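Local coordinates for AclR protein (Streptomyces galilaeus, PDB 2GEY) that is a putative hydroxylase, probably acting in the biosynthesis of aromatic polyketide antibiotics, with a SnoaL-like fold, at residues D60-K66 with L77-T82. Residues are numbered along the deposited sequence; the frame is centred on the assembly and turned at random.
Sequences DLQLEVK and LRITVT
Gln62 with Thr82 and Glu64 with Thr80 are antiparallel hydrogen-bonded pairs, each closed by two backbone bonds, Glu64 N to Thr80 O (2.8 Å) being nearly straight at 173°, and Lys66 N adds a fifth to Arg78 O, zipping together two arms of a hairpin whose strand axes diverge from antiparallel at 144°. Between these pairs Leu63 faces Val81 and Val65 faces Ile79 in non-hydrogen-bonded positions. These branched apolar residues suit the face covered by helix 3-18, where Trp17 lies on Leu63 and Val14 on Val65. Leu63 crosses Ile79 at a slant, its CG 3.8 Å from Ile79 CG2, while Val65 CG2 spans to Leu77 CD2 at 4.2 Å.

The other face is polar. Lys66 is bent at chi2 and chi3, so that its methylenes cross Thr80 at a slant, with CG 3.6 Å from Thr80 OG1, and NZ forms a salt bridge to Glu64 OE2 (3.3 Å), met from above the carboxylate plane. Its CB covers one face of the Arg78 guanidinium, 3.3 Å from Arg78 NH1; Arg78 NE makes a salt bridge to Glu106 of the second subunit. Thr80, small enough to let the lysine chain cross it, hydrogen-bonds through OG1 to His102 and to Asp39 of the second subunit. A water donates to Gln62 O and is also hydrogen-bonded to Thr82 OG1, 2.8 Å from the water oxygen.

The chemistry thus splits by face: hydrocarbon packs toward helix 3-18 at this sheet edge in the NTF2-like alpha+beta barrel, whereas the polar side carries Arg78 and Thr80 into the dimer interface; Glu64 probably offsets the charge of Lys66, and Glu106 of the second subunit that of Arg78.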
ATOM      1  N   ASP A  60      -2.567 -21.955   6.192  1.00 24.14           N
ATOM      2  CA  ASP A  60      -3.137 -22.234   4.880  1.00 24.33           C
ATOM      3  C   ASP A  60      -3.063 -21.021   3.960  1.00 23.91           C
ATOM      4  O   ASP A  60      -3.785 -20.942   2.962  1.00 23.63           O
ATOM      5  CB  ASP A  60      -4.589 -22.691   5.034  1.00 24.49           C
ATOM      6  CG  ASP A  60      -5.476 -21.655   5.709  1.00 25.78           C
ATOM      7  OD1 ASP A  60      -5.006 -20.555   6.080  1.00 25.53           O
ATOM      8  OD2 ASP A  60      -6.669 -21.956   5.878  1.00 29.42           O
ATOM      9  N   LEU A  61      -2.194 -20.070   4.279  1.00 23.64           N
ATOM     10  CA  LEU A  61      -2.195 -18.812   3.545  1.00 23.76           C
ATOM     11  C   LEU A  61      -1.905 -19.038   2.063  1.00 23.71           C
ATOM     12  O   LEU A  61      -1.203 -19.990   1.684  1.00 23.41           O
ATOM     13  CB  LEU A  61      -1.222 -17.799   4.152  1.00 23.63           C
ATOM     14  CG  LEU A  61       0.271 -18.131   4.110  1.00 24.49           C
ATOM     15  CD1 LEU A  61       0.898 -17.743   2.769  1.00 25.07           C
ATOM     16  CD2 LEU A  61       0.990 -17.427   5.263  1.00 24.14           C
ATOM     17  N   GLN A  62      -2.482 -18.182   1.232  1.00 23.60           N
ATOM     18  CA  GLN A  62      -2.257 -18.214  -0.210  1.00 24.00           C
ATOM     19  C   GLN A  62      -2.008 -16.806  -0.710  1.00 24.58           C
ATOM     20  O   GLN A  62      -2.695 -15.867  -0.295  1.00 24.86           O
ATOM     21  CB  GLN A  62      -3.472 -18.822  -0.930  1.00 24.01           C
ATOM     22  CG  GLN A  62      -3.634 -20.308  -0.708  1.00 23.99           C
ATOM     23  CD  GLN A  62      -2.586 -21.109  -1.452  1.00 24.93           C
ATOM     24  OE1 GLN A  62      -2.642 -21.226  -2.681  1.00 24.12           O
ATOM     25  NE2 GLN A  62      -1.614 -21.657  -0.715  1.00 22.30           N
ATOM     26  N   LEU A  63      -1.006 -16.668  -1.573  1.00 24.74           N
ATOM     27  CA  LEU A  63      -0.672 -15.403  -2.216  1.00 25.36           C
ATOM     28  C   LEU A  63      -1.249 -15.390  -3.610  1.00 25.89           C
ATOM     29  O   LEU A  63      -0.981 -16.303  -4.396  1.00 25.37           O
ATOM     30  CB  LEU A  63       0.839 -15.230  -2.335  1.00 25.22           C
ATOM     31  CG  LEU A  63       1.600 -14.772  -1.096  1.00 25.76           C
ATOM     32  CD1 LEU A  63       1.389 -15.710   0.058  1.00 27.60           C
ATOM     33  CD2 LEU A  63       3.072 -14.655  -1.438  1.00 26.66           C
ATOM     34  N   GLU A  64      -2.024 -14.358  -3.919  1.00 26.29           N
ATOM     35  CA  GLU A  64      -2.483 -14.135  -5.279  1.00 27.00           C
ATOM     36  C   GLU A  64      -1.741 -12.938  -5.848  1.00 26.82           C
ATOM     37  O   GLU A  64      -1.814 -11.837  -5.295  1.00 25.67           O
ATOM     38  CB  GLU A  64      -3.981 -13.865  -5.337  1.00 27.59           C
ATOM     39  CG  GLU A  64      -4.466 -13.684  -6.772  1.00 28.14           C
ATOM     40  CD  GLU A  64      -5.910 -13.249  -6.888  1.00 30.76           C
ATOM     41  OE1 GLU A  64      -6.579 -13.058  -5.852  1.00 35.88           O
ATOM     42  OE2 GLU A  64      -6.372 -13.073  -8.043  1.00 36.64           O
ATOM     43  N   VAL A  65      -1.022 -13.156  -6.948  1.00 26.53           N
ATOM     44  CA  VAL A  65      -0.311 -12.062  -7.607  1.00 26.26           C
ATOM     45  C   VAL A  65      -1.305 -11.293  -8.480  1.00 26.03           C
ATOM     46  O   VAL A  65      -1.817 -11.801  -9.486  1.00 25.59           O
ATOM     47  CB  VAL A  65       0.903 -12.572  -8.421  1.00 26.05           C
ATOM     48  CG1 VAL A  65       1.600 -11.420  -9.133  1.00 26.84           C
ATOM     49  CG2 VAL A  65       1.863 -13.326  -7.497  1.00 26.89           C
ATOM     50  N   LYS A  66      -1.612 -10.075  -8.062  1.00 25.97           N
ATOM     51  CA  LYS A  66      -2.532  -9.215  -8.805  1.00 26.34           C
ATOM     52  C   LYS A  66      -1.826  -8.514  -9.954  1.00 26.40           C
ATOM     53  O   LYS A  66      -2.426  -8.232 -11.006  1.00 26.78           O
ATOM     54  CB  LYS A  66      -3.149  -8.173  -7.873  1.00 26.64           C
ATOM     55  CG  LYS A  66      -3.880  -8.738  -6.654  1.00 28.37           C
ATOM     56  CD  LYS A  66      -5.008  -9.692  -7.007  1.00 30.58           C
ATOM     57  CE  LYS A  66      -6.141  -9.025  -7.732  1.00 32.66           C
ATOM     58  NZ  LYS A  66      -7.337  -9.942  -7.863  1.00 33.69           N
ATOM     59  N   LEU A  77       5.784  -6.901  -7.095  1.00 23.83           N
ATOM     60  CA  LEU A  77       4.594  -7.737  -7.132  1.00 24.73           C
ATOM     61  C   LEU A  77       3.569  -7.133  -6.202  1.00 24.32           C
ATOM     62  O   LEU A  77       3.879  -6.864  -5.039  1.00 25.05           O
ATOM     63  CB  LEU A  77       4.891  -9.153  -6.656  1.00 24.96           C
ATOM     64  CG  LEU A  77       5.922  -9.912  -7.499  1.00 26.58           C
ATOM     65  CD1 LEU A  77       7.319  -9.643  -6.975  1.00 28.80           C
ATOM     66  CD2 LEU A  77       5.629 -11.386  -7.466  1.00 27.10           C
ATOM     67  N   ARG A  78       2.367  -6.931  -6.711  1.00 24.39           N
ATOM     68  CA  ARG A  78       1.232  -6.540  -5.890  1.00 24.82           C
ATOM     69  C   ARG A  78       0.461  -7.824  -5.594  1.00 24.91           C
ATOM     70  O   ARG A  78      -0.005  -8.512  -6.511  1.00 24.50           O
ATOM     71  CB  ARG A  78       0.355  -5.522  -6.620  1.00 24.74           C
ATOM     72  CG  ARG A  78      -0.844  -5.058  -5.792  1.00 24.93           C
ATOM     73  CD  ARG A  78      -1.478  -3.786  -6.342  1.00 25.90           C
ATOM     74  NE  ARG A  78      -1.782  -3.890  -7.769  1.00 26.34           N
ATOM     75  CZ  ARG A  78      -2.881  -4.439  -8.275  1.00 26.24           C
ATOM     76  NH1 ARG A  78      -3.818  -4.937  -7.498  1.00 26.85           N
ATOM     77  NH2 ARG A  78      -3.048  -4.477  -9.580  1.00 28.60           N
ATOM     78  N   ILE A  79       0.330  -8.125  -4.307  1.00 25.15           N
ATOM     79  CA  ILE A  79      -0.134  -9.421  -3.844  1.00 25.35           C
ATOM     80  C   ILE A  79      -1.276  -9.269  -2.842  1.00 25.56           C
ATOM     81  O   ILE A  79      -1.228  -8.399  -1.971  1.00 25.30           O
ATOM     82  CB  ILE A  79       1.026 -10.185  -3.175  1.00 25.59           C
ATOM     83  CG1 ILE A  79       2.106 -10.511  -4.217  1.00 26.61           C
ATOM     84  CG2 ILE A  79       0.526 -11.456  -2.483  1.00 25.71           C
ATOM     85  CD1 ILE A  79       3.438 -10.889  -3.635  1.00 26.98           C
ATOM     86  N   THR A  80      -2.284 -10.126  -2.973  1.00 25.27           N
ATOM     87  CA  THR A  80      -3.335 -10.262  -1.978  1.00 25.02           C
ATOM     88  C   THR A  80      -3.151 -11.599  -1.277  1.00 25.07           C
ATOM     89  O   THR A  80      -3.010 -12.637  -1.931  1.00 25.03           O
ATOM     90  CB  THR A  80      -4.722 -10.184  -2.628  1.00 25.32           C
ATOM     91  OG1 THR A  80      -4.884  -8.886  -3.218  1.00 26.84           O
ATOM     92  CG2 THR A  80      -5.836 -10.433  -1.590  1.00 25.52           C
ATOM     93  N   VAL A  81      -3.119 -11.559   0.049  1.00 24.66           N
ATOM     94  CA  VAL A  81      -2.992 -12.764   0.860  1.00 24.73           C
ATOM     95  C   VAL A  81      -4.346 -13.106   1.455  1.00 24.66           C
ATOM     96  O   VAL A  81      -5.052 -12.221   1.947  1.00 23.81           O
ATOM     97  CB  VAL A  81      -1.975 -12.585   2.004  1.00 25.15           C
ATOM     98  CG1 VAL A  81      -1.827 -13.890   2.794  1.00 25.49           C
ATOM     99  CG2 VAL A  81      -0.628 -12.133   1.453  1.00 25.62           C
ATOM    100  N   THR A  82      -4.710 -14.385   1.392  1.00 24.11           N
ATOM    101  CA  THR A  82      -5.907 -14.889   2.065  1.00 24.37           C
ATOM    102  C   THR A  82      -5.541 -16.107   2.892  1.00 24.17           C
ATOM    103  O   THR A  82      -4.669 -16.880   2.511  1.00 23.24           O
ATOM    104  CB  THR A  82      -7.031 -15.238   1.079  1.00 24.67           C
ATOM    105  OG1 THR A  82      -6.572 -16.197   0.123  1.00 26.06           O
ATOM    106  CG2 THR A  82      -7.500 -13.990   0.347  1.00 25.27           C
TER
HETATM  107  O   HOH W   1      -5.100 -15.207  -2.102  1.00 24.64           O